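Local coordinates for protein ribosomal RNA small subunit methyltransferase E (Legionella pneumophila, PDB 5O95) that probably methylates the N3 position of a specific uridine in 16S rRNA of the small ribosomal subunit, using S-adenosyl-L-methionine as methyl donor, at residues 7-12 with 141-146. Residues are numbered along the deposited sequence; the frame is centred on the assembly and turned at random.
Sequences IRIYQP and ACEQCG
At the C-terminal end of helix 124-145, Arg8 from edge strand 8-10 turns its guanidinium onto the carbonyls of the last turn. Arg8 NE donates to Glu143 O at 2.8 Å, a rather bent bond (137°). Arg8 NH2 reaches Cys142 O at 3.1 Å along a straighter path. Both oxygens lie close to the guanidinium plane, so the group meets the helix end with its edge. The bend at chi3 (51°) swings NE and NH2 back toward these carbonyls. Cys142 O has a second donor, Gly146 N at 3.1 Å, which arrives from the opposite face of the carbonyl plane. Gly146, with positive phi, takes the chain out of the helix and lays its CA over one guanidinium face, 3.4 Å from Arg8 CZ. A positive charge here probably interacts favourably with the helix dipole.

The strand edges the mixed sheet of the N-terminal, PUA-like part, and the helix belongs to the SPOUT methyltransferase domain, so the contact joins the two. The axes of strand 8-10 and of the helical residues 141-145 run roughly antiparallel and come within 7.4 Å. One residue along the helix from Cys142, Glu143 answers in the other direction: its chain, extended beyond CG, runs along the strand past Arg8 O and offers the anti lone pair of OE2 to Tyr10 N at 2.9 Å, nearly linear at 171°. Phe46 of the adjoining strand makes a cation-pi contact with Arg8, and Asn148 OD1 takes another hydrogen bond from NH2.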
loop_
_atom_site.group_PDB
_atom_site.type_symbol
_atom_site.label_atom_id
_atom_site.label_comp_id
_atom_site.label_asym_id
_atom_site.label_seq_id
_atom_site.Cartn_x
_atom_site.Cartn_y
_atom_site.Cartn_z
ATOM N N ILE B 7 22.939 -7.371 -2.833
ATOM C CA ILE B 7 22.252 -6.846 -4.003
ATOM C C ILE B 7 21.808 -7.989 -4.910
ATOM O O ILE B 7 22.600 -8.883 -5.249
ATOM C CB ILE B 7 23.194 -5.874 -4.729
ATOM C CG1 ILE B 7 23.434 -4.624 -3.876
ATOM C CG2 ILE B 7 22.657 -5.522 -6.104
ATOM C CD1 ILE B 7 22.195 -3.797 -3.653
ATOM N N ARG B 8 20.540 -7.957 -5.330
ATOM C CA ARG B 8 19.960 -8.936 -6.237
ATOM C C ARG B 8 19.743 -8.320 -7.613
ATOM O O ARG B 8 19.284 -7.177 -7.721
ATOM C CB ARG B 8 18.605 -9.426 -5.725
ATOM C CG ARG B 8 18.714 -10.359 -4.535
ATOM C CD ARG B 8 17.383 -10.429 -3.790
ATOM N NE ARG B 8 16.272 -10.722 -4.689
ATOM C CZ ARG B 8 16.010 -11.922 -5.206
ATOM N NH1 ARG B 8 16.787 -12.994 -4.912
ATOM N NH2 ARG B 8 14.996 -12.070 -6.026
ATOM N N ILE B 9 20.052 -9.088 -8.661
ATOM C CA ILE B 9 19.988 -8.615 -10.045
ATOM C C ILE B 9 19.375 -9.724 -10.890
ATOM O O ILE B 9 19.866 -10.858 -10.881
ATOM C CB ILE B 9 21.392 -8.265 -10.597
ATOM C CG1 ILE B 9 22.078 -7.168 -9.767
ATOM C CG2 ILE B 9 21.328 -7.878 -12.075
ATOM C CD1 ILE B 9 21.366 -5.793 -9.875
ATOM N N TYR B 10 18.328 -9.406 -11.641
ATOM C CA TYR B 10 17.716 -10.385 -12.522
ATOM C C TYR B 10 18.552 -10.516 -13.790
ATOM O O TYR B 10 18.818 -9.519 -14.473
ATOM C CB TYR B 10 16.333 -9.869 -12.930
ATOM C CG TYR B 10 15.678 -10.639 -14.042
ATOM C CD1 TYR B 10 15.271 -11.960 -13.877
ATOM C CD2 TYR B 10 15.481 -10.042 -15.286
ATOM C CE1 TYR B 10 14.652 -12.660 -14.905
ATOM C CE2 TYR B 10 14.865 -10.731 -16.331
ATOM C CZ TYR B 10 14.460 -12.032 -16.145
ATOM O OH TYR B 10 13.847 -12.698 -17.181
ATOM N N GLN B 11 18.967 -11.754 -14.108
ATOM C CA GLN B 11 19.578 -12.043 -15.403
ATOM C C GLN B 11 18.978 -13.348 -15.899
ATOM O O GLN B 11 19.096 -14.376 -15.209
ATOM C CB GLN B 11 21.095 -12.244 -15.262
ATOM C CG GLN B 11 21.914 -10.980 -14.996
ATOM C CD GLN B 11 21.977 -10.090 -16.214
ATOM O OE1 GLN B 11 22.887 -10.199 -17.049
ATOM N NE2 GLN B 11 20.987 -9.202 -16.342
ATOM N N PRO B 12 18.348 -13.367 -17.070
ATOM C CA PRO B 12 17.792 -14.618 -17.584
ATOM C C PRO B 12 18.919 -15.562 -17.980
ATOM O O PRO B 12 20.043 -15.141 -18.262
ATOM C CB PRO B 12 16.996 -14.171 -18.812
ATOM C CG PRO B 12 17.680 -12.919 -19.258
ATOM C CD PRO B 12 18.080 -12.227 -17.969
ATOM N N ALA B 141 11.071 -4.802 -8.577
ATOM C CA ALA B 141 10.415 -5.184 -7.329
ATOM C C ALA B 141 10.758 -6.621 -6.933
ATOM O O ALA B 141 10.886 -6.929 -5.740
ATOM C CB ALA B 141 8.897 -4.989 -7.450
ATOM N N CYS B 142 10.936 -7.505 -7.916
ATOM C CA CYS B 142 11.393 -8.853 -7.590
ATOM C C CYS B 142 12.819 -8.834 -7.079
ATOM O O CYS B 142 13.157 -9.592 -6.162
ATOM C CB CYS B 142 11.286 -9.777 -8.808
ATOM S SG CYS B 142 9.556 -10.086 -9.305
ATOM N N GLU B 143 13.668 -7.977 -7.660
ATOM C CA GLU B 143 15.017 -7.824 -7.118
ATOM C C GLU B 143 14.960 -7.398 -5.664
ATOM O O GLU B 143 15.670 -7.947 -4.817
ATOM C CB GLU B 143 15.821 -6.819 -7.940
ATOM C CG GLU B 143 16.069 -7.310 -9.358
ATOM C CD GLU B 143 16.693 -6.285 -10.263
ATOM O OE1 GLU B 143 16.512 -5.056 -10.031
ATOM O OE2 GLU B 143 17.349 -6.713 -11.250
ATOM N N GLN B 144 14.072 -6.441 -5.338
ATOM C CA GLN B 144 13.982 -5.920 -3.975
ATOM C C GLN B 144 13.367 -6.923 -2.994
ATOM O O GLN B 144 13.831 -7.049 -1.858
ATOM C CB GLN B 144 13.153 -4.624 -3.993
ATOM C CG GLN B 144 12.803 -4.056 -2.587
ATOM C CD GLN B 144 11.558 -4.688 -1.944
ATOM O OE1 GLN B 144 10.570 -4.977 -2.613
ATOM N NE2 GLN B 144 11.625 -4.919 -0.644
ATOM N N CYS B 145 12.312 -7.632 -3.402
ATOM C CA CYS B 145 11.538 -8.414 -2.442
ATOM C C CYS B 145 11.994 -9.865 -2.301
ATOM O O CYS B 145 11.600 -10.541 -1.340
ATOM C CB CYS B 145 10.031 -8.300 -2.766
ATOM S SG CYS B 145 9.431 -9.402 -4.018
ATOM N N GLY B 146 12.827 -10.355 -3.214
ATOM C CA GLY B 146 13.333 -11.714 -3.110
ATOM C C GLY B 146 12.642 -12.736 -3.989
ATOM O O GLY B 146 13.051 -13.899 -3.984
#